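Local coordinates for probable acylphosphatase (Bacillus subtilis, PDB 3BR8), which catalyses the hydrolysis of acyl phosphates to a carboxylate and inorganic phosphate, at residues Gln22-Ala25 against Asp26-Leu30. Sequence-based numbering, arbitrary orientation.
Sequences QMEA and DKRKL
E24 and R28, one helical turn apart, form a salt bridge beside the Schellman motif that ends helix 17-27 of this acylphosphatase fold. Both NE and NH2 of R28 donate to the single oxygen OE1 of E24, each at 2.9 Å; NH2 meets OE1 on its syn lone pair, whereas NE comes in nearly along the C-O bond. NE and NH2 make the grip side-on, and the carboxylate and guanidinium planes, 21° apart, are nearly coplanar. The bend of E24 at chi2 (-62°) brings its carboxylate alongside the extended arginine. E24 OE2 accepts from a water (2.6 Å) that in turn takes a bond from K27 NZ, and K27 CE rests 3.7 Å above the guanidinium plane, toward its rim. A methionine in place of R28 would probably leave E24 OE1 without both donors and its carboxylate freer to turn. Further out, R28 packs on F56 of helix 50-62, and L30 on A52 and F56, joining the helix end to its neighbour. The backbone closes the helix here: K29, the C-prime residue at positive phi, turns the chain out of it, its N bonding D26 O, while L30 N reaches back to A25 O at 2.9 Å with a nearly straight N-H...O angle of 175°.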
ATOM      1  N   GLN A  22      -2.843   1.097   5.962  1.00  7.09           N
ATOM      2  CA  GLN A  22      -3.113  -0.066   6.805  1.00  6.95           C
ATOM      3  C   GLN A  22      -4.614  -0.308   7.018  1.00  7.14           C
ATOM      4  O   GLN A  22      -5.082  -1.461   6.983  1.00  6.66           O
ATOM      5  CB  GLN A  22      -2.405   0.075   8.149  1.00  7.41           C
ATOM      6  CG  GLN A  22      -2.562  -1.107   9.087  1.00  7.10           C
ATOM      7  CD  GLN A  22      -1.965  -0.796  10.418  1.00  8.54           C
ATOM      8  OE1 GLN A  22      -2.239   0.259  10.991  1.00 10.54           O
ATOM      9  NE2 GLN A  22      -1.109  -1.681  10.914  1.00  9.72           N
ATOM     10  N   MET A  23      -5.378   0.756   7.243  1.00  7.30           N
ATOM     11  CA  MET A  23      -6.826   0.602   7.402  1.00  7.08           C
ATOM     12  C   MET A  23      -7.456   0.072   6.137  1.00  6.96           C
ATOM     13  O   MET A  23      -8.326  -0.796   6.201  1.00  7.02           O
ATOM     14  CB  MET A  23      -7.513   1.912   7.818  1.00  7.73           C
ATOM     15  CG  MET A  23      -7.092   2.491   9.180  1.00  9.03           C
ATOM     16  SD  MET A  23      -7.241   1.376  10.603  1.00  7.99           S
ATOM     17  CE  MET A  23      -5.553   0.732  10.734  1.00  8.92           C
ATOM     18  N   GLU A  24      -7.002   0.570   4.987  1.00  7.46           N
ATOM     19  CA  GLU A  24      -7.535   0.085   3.714  1.00  7.76           C
ATOM     20  C   GLU A  24      -7.162  -1.368   3.482  1.00  7.45           C
ATOM     21  O   GLU A  24      -7.982  -2.161   3.011  1.00  7.53           O
ATOM     22  CB  GLU A  24      -7.035   0.950   2.559  1.00  8.33           C
ATOM     23  CG  GLU A  24      -7.807   2.234   2.386  1.00  9.84           C
ATOM     24  CD  GLU A  24      -9.286   2.024   2.050  1.00  9.75           C
ATOM     25  OE1 GLU A  24      -9.659   1.107   1.281  1.00 10.51           O
ATOM     26  OE2 GLU A  24     -10.078   2.840   2.536  1.00 10.57           O
ATOM     27  N   ALA A  25      -5.913  -1.721   3.765  1.00  6.95           N
ATOM     28  CA  ALA A  25      -5.457  -3.094   3.588  1.00  7.00           C
ATOM     29  C   ALA A  25      -6.216  -4.068   4.497  1.00  7.11           C
ATOM     30  O   ALA A  25      -6.637  -5.133   4.043  1.00  7.19           O
ATOM     31  CB  ALA A  25      -3.982  -3.185   3.849  1.00  7.54           C
ATOM     32  N   ASP A  26      -6.413  -3.697   5.758  1.00  7.34           N
ATOM     33  CA  ASP A  26      -7.176  -4.556   6.662  1.00  7.78           C
ATOM     34  C   ASP A  26      -8.636  -4.673   6.227  1.00  7.81           C
ATOM     35  O   ASP A  26      -9.196  -5.767   6.226  1.00  7.99           O
ATOM     36  CB  ASP A  26      -7.093  -4.059   8.099  1.00  8.08           C
ATOM     37  CG  ASP A  26      -5.759  -4.367   8.776  1.00  9.87           C
ATOM     38  OD1 ASP A  26      -4.990  -5.234   8.304  1.00  9.49           O
ATOM     39  OD2 ASP A  26      -5.508  -3.748   9.833  1.00  9.82           O
ATOM     40  N   LYS A  27      -9.246  -3.552   5.849  1.00  7.19           N
ATOM     41  CA  LYS A  27     -10.606  -3.578   5.332  1.00  7.95           C
ATOM     42  C   LYS A  27     -10.709  -4.587   4.192  1.00  7.63           C
ATOM     43  O   LYS A  27     -11.667  -5.359   4.131  1.00  7.64           O
ATOM     44  CB  LYS A  27     -11.013  -2.190   4.830  1.00  7.99           C
ATOM     45  CG  LYS A  27     -12.297  -2.185   4.001  1.00  8.66           C
ATOM     46  CD  LYS A  27     -12.679  -0.792   3.535  1.00  9.84           C
ATOM     47  CE  LYS A  27     -13.779  -0.862   2.495  1.00 10.16           C
ATOM     48  NZ  LYS A  27     -14.408   0.472   2.328  1.00 10.92           N
ATOM     49  N   ARG A  28      -9.722  -4.565   3.298  1.00  7.59           N
ATOM     50  CA  ARG A  28      -9.726  -5.392   2.103  1.00  7.61           C
ATOM     51  C   ARG A  28      -9.061  -6.753   2.300  1.00  7.64           C
ATOM     52  O   ARG A  28      -8.895  -7.508   1.348  1.00  7.49           O
ATOM     53  CB  ARG A  28      -9.125  -4.606   0.935  1.00  6.91           C
ATOM     54  CG  ARG A  28      -9.900  -3.333   0.683  1.00  7.93           C
ATOM     55  CD  ARG A  28      -9.373  -2.483  -0.476  1.00  8.50           C
ATOM     56  NE  ARG A  28     -10.041  -1.188  -0.382  1.00  8.84           N
ATOM     57  CZ  ARG A  28     -11.275  -0.931  -0.812  1.00  9.61           C
ATOM     58  NH1 ARG A  28     -11.976  -1.831  -1.506  1.00  9.71           N
ATOM     59  NH2 ARG A  28     -11.807   0.261  -0.545  1.00 12.09           N
ATOM     60  N   LYS A  29      -8.728  -7.069   3.549  1.00  7.78           N
ATOM     61  CA  LYS A  29      -8.144  -8.362   3.955  1.00  8.66           C
ATOM     62  C   LYS A  29      -6.872  -8.716   3.175  1.00  8.91           C
ATOM     63  O   LYS A  29      -6.664  -9.856   2.767  1.00 10.29           O
ATOM     64  CB  LYS A  29      -9.195  -9.494   3.945  1.00  9.46           C
ATOM     65  CG  LYS A  29     -10.393  -9.184   4.845  1.00  8.83           C
ATOM     66  CD  LYS A  29     -11.426 -10.321   4.870  1.00 11.11           C
ATOM     67  CE  LYS A  29     -12.685  -9.934   5.642  1.00 11.19           C
ATOM     68  NZ  LYS A  29     -13.624 -11.106   5.793  1.00 13.42           N
ATOM     69  N   LEU A  30      -6.026  -7.712   2.982  1.00  8.08           N
ATOM     70  CA  LEU A  30      -4.749  -7.880   2.307  1.00  8.53           C
ATOM     71  C   LEU A  30      -3.631  -8.041   3.328  1.00  8.79           C
ATOM     72  O   LEU A  30      -3.678  -7.450   4.409  1.00  9.16           O
ATOM     73  CB  LEU A  30      -4.477  -6.669   1.412  1.00  8.24           C
ATOM     74  CG  LEU A  30      -5.527  -6.397   0.338  1.00  8.63           C
ATOM     75  CD1 LEU A  30      -5.193  -5.093  -0.367  1.00  9.33           C
ATOM     76  CD2 LEU A  30      -5.587  -7.548  -0.646  1.00  9.14           C
TER
HETATM   77  O   HOH W   1     -12.615   2.494   1.999  1.00 17.29           O